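Long-range contact in pullulanase (Klebsiella oxytoca, PDB 2YOC), which hydrolyses alpha-1,6-glucosidic linkages in pullulan and branched alpha-glucans as a glycosyl hydrolase exported by a type 2 secretion system: residues Val351-Ser356 and Ala599-Arg604. Sequence-based numbering, arbitrary orientation.
With SO4 (sulfate ion), chain P.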
loop_
_atom_site.group_PDB
_atom_site.type_symbol
_atom_site.label_atom_id
_atom_site.label_comp_id
_atom_site.label_asym_id
_atom_site.label_seq_id
_atom_site.Cartn_x
_atom_site.Cartn_y
_atom_site.Cartn_z
ATOM N N VAL B 351 -48.212 18.488 33.062
ATOM C CA VAL B 351 -47.794 17.791 31.868
ATOM C C VAL B 351 -47.625 16.270 32.051
ATOM O O VAL B 351 -47.110 15.808 33.065
ATOM C CB VAL B 351 -46.520 18.496 31.300
ATOM C CG1 VAL B 351 -45.384 18.550 32.330
ATOM C CG2 VAL B 351 -46.069 17.913 29.963
ATOM N N TYR B 352 -48.023 15.506 31.036
ATOM C CA TYR B 352 -47.862 14.080 31.045
ATOM C C TYR B 352 -46.391 13.736 30.747
ATOM O O TYR B 352 -45.854 14.157 29.717
ATOM C CB TYR B 352 -48.807 13.428 30.017
ATOM C CG TYR B 352 -48.434 11.995 29.711
ATOM C CD1 TYR B 352 -48.713 10.973 30.612
ATOM C CD2 TYR B 352 -47.725 11.668 28.558
ATOM C CE1 TYR B 352 -48.357 9.653 30.344
ATOM C CE2 TYR B 352 -47.340 10.353 28.290
ATOM C CZ TYR B 352 -47.658 9.345 29.186
ATOM O OH TYR B 352 -47.267 8.048 28.914
ATOM N N HIS B 353 -45.746 12.960 31.640
ATOM C CA HIS B 353 -44.365 12.511 31.436
ATOM C C HIS B 353 -44.401 11.031 31.109
ATOM O O HIS B 353 -44.818 10.243 31.959
ATOM C CB HIS B 353 -43.486 12.751 32.677
ATOM C CG HIS B 353 -42.040 12.834 32.333
ATOM N ND1 HIS B 353 -41.411 11.828 31.614
ATOM C CD2 HIS B 353 -41.159 13.834 32.545
ATOM C CE1 HIS B 353 -40.167 12.241 31.428
ATOM N NE2 HIS B 353 -39.963 13.438 31.979
ATOM N N PRO B 354 -43.936 10.607 29.913
ATOM C CA PRO B 354 -43.990 9.177 29.573
ATOM C C PRO B 354 -43.134 8.241 30.426
ATOM O O PRO B 354 -43.449 7.051 30.493
ATOM C CB PRO B 354 -43.604 9.147 28.096
ATOM C CG PRO B 354 -43.781 10.558 27.609
ATOM C CD PRO B 354 -43.412 11.393 28.784
ATOM N N GLN B 355 -42.101 8.771 31.112
ATOM C CA GLN B 355 -41.257 7.979 32.011
ATOM C C GLN B 355 -42.051 7.480 33.229
ATOM O O GLN B 355 -41.876 6.330 33.634
ATOM C CB GLN B 355 -40.033 8.767 32.478
ATOM C CG GLN B 355 -38.935 7.877 33.033
ATOM C CD GLN B 355 -37.770 8.678 33.522
ATOM O OE1 GLN B 355 -37.208 9.509 32.794
ATOM N NE2 GLN B 355 -37.343 8.407 34.745
ATOM N N SER B 356 -42.903 8.348 33.810
ATOM C CA SER B 356 -43.733 8.058 34.972
ATOM C C SER B 356 -45.168 7.652 34.567
ATOM O O SER B 356 -45.959 7.188 35.404
ATOM C CB SER B 356 -43.767 9.274 35.890
ATOM O OG SER B 356 -44.311 10.395 35.213
ATOM N N ALA B 599 -32.462 14.041 33.474
ATOM C CA ALA B 599 -33.754 13.969 32.797
ATOM C C ALA B 599 -34.751 13.319 33.769
ATOM O O ALA B 599 -34.408 13.091 34.930
ATOM C CB ALA B 599 -33.631 13.164 31.516
ATOM N N GLY B 600 -35.972 13.050 33.314
ATOM C CA GLY B 600 -36.991 12.430 34.160
ATOM C C GLY B 600 -37.796 13.433 34.955
ATOM O O GLY B 600 -37.375 14.584 35.118
ATOM N N PRO B 601 -38.970 13.037 35.475
ATOM C CA PRO B 601 -39.807 14.010 36.196
ATOM C C PRO B 601 -39.417 14.257 37.655
ATOM O O PRO B 601 -40.097 15.038 38.343
ATOM C CB PRO B 601 -41.213 13.434 36.058
ATOM C CG PRO B 601 -41.006 11.993 35.957
ATOM C CD PRO B 601 -39.635 11.728 35.376
ATOM N N THR B 602 -38.323 13.619 38.139
ATOM C CA THR B 602 -37.964 13.787 39.549
ATOM C C THR B 602 -36.673 14.490 39.840
ATOM O O THR B 602 -36.639 15.289 40.791
ATOM C CB THR B 602 -38.187 12.514 40.356
ATOM O OG1 THR B 602 -37.406 11.455 39.797
ATOM C CG2 THR B 602 -39.649 12.114 40.398
ATOM N N ASP B 603 -35.611 14.216 39.047
ATOM C CA ASP B 603 -34.319 14.861 39.318
ATOM C C ASP B 603 -34.424 16.363 39.428
ATOM O O ASP B 603 -35.032 17.031 38.575
ATOM C CB ASP B 603 -33.244 14.557 38.277
ATOM C CG ASP B 603 -32.393 13.345 38.499
ATOM O OD1 ASP B 603 -32.850 12.241 38.143
ATOM O OD2 ASP B 603 -31.210 13.511 38.932
ATOM N N ARG B 604 -33.796 16.881 40.478
ATOM C CA ARG B 604 -33.673 18.292 40.799
ATOM C C ARG B 604 -33.111 19.082 39.580
ATOM O O ARG B 604 -33.625 20.150 39.242
ATOM C CB ARG B 604 -32.704 18.378 41.978
ATOM C CG ARG B 604 -32.282 19.769 42.351
ATOM C CD ARG B 604 -31.297 19.707 43.484
ATOM N NE ARG B 604 -29.949 19.412 43.009
ATOM C CZ ARG B 604 -29.048 20.336 42.703
ATOM N NH1 ARG B 604 -29.355 21.631 42.790
ATOM N NH2 ARG B 604 -27.835 19.979 42.308
HETATM S S SO4 P . -29.099 15.931 42.572
HETATM O O1 SO4 P . -30.293 16.156 43.405
HETATM O O2 SO4 P . -29.411 16.213 41.151
HETATM O O3 SO4 P . -28.713 14.530 42.677
HETATM O O4 SO4 P . -27.996 16.786 43.049
#
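The backbones of His353 and Pro601 approach to 6.8 Å between CA atoms, where the link between strands 344-353 and 358-364 meets an irregular loop that contributes no cross-segment hydrogen bond. This is a domain interface of the pullulanase: the link joins two antiparallel strands of the carbohydrate-binding module 48, and the loop lies beyond the third strand of the catalytic (beta/alpha)8 barrel, 586-591, after the short strand 595-596 and before helix 608-611.

Its centre is a proline-on-histidine CH-pi contact. CD of Pro601 sits 3.8 Å from the centroid of the His353 ring, only 9° off the ring normal, while Pro601 CB reaches His353 CD2 at 3.5 Å. Proline suits this place because the C-H groups of CD, bonded to the amide nitrogen, are slightly polarised toward the pi face under its rigid ring; Tyr362 and Glu360 of strand 358-364 also touch it.

With CG anti to the backbone N (chi1 -157°), the imidazole extends toward the loop, and both its nitrogens find partners. Gln355 N donates to His353 ND1 almost in the ring plane (3.2 Å, N-H...acceptor angle 158°), tying the ring to its own segment; NE2 makes a weak hydrogen bond to Asp609, whose carboxylate also binds Gly600 N.

Gln355 has a chain long enough to run past Pro601 and bring OE1 to Gly600 CA at 3.2 Å. Glycine fits there, since its positive phi would press a side chain against the preceding carbonyl. Ser356, small enough to sit against the proline while its hydroxyl bonds to Glu360, sets OG 3.7 Å from Pro601 CG.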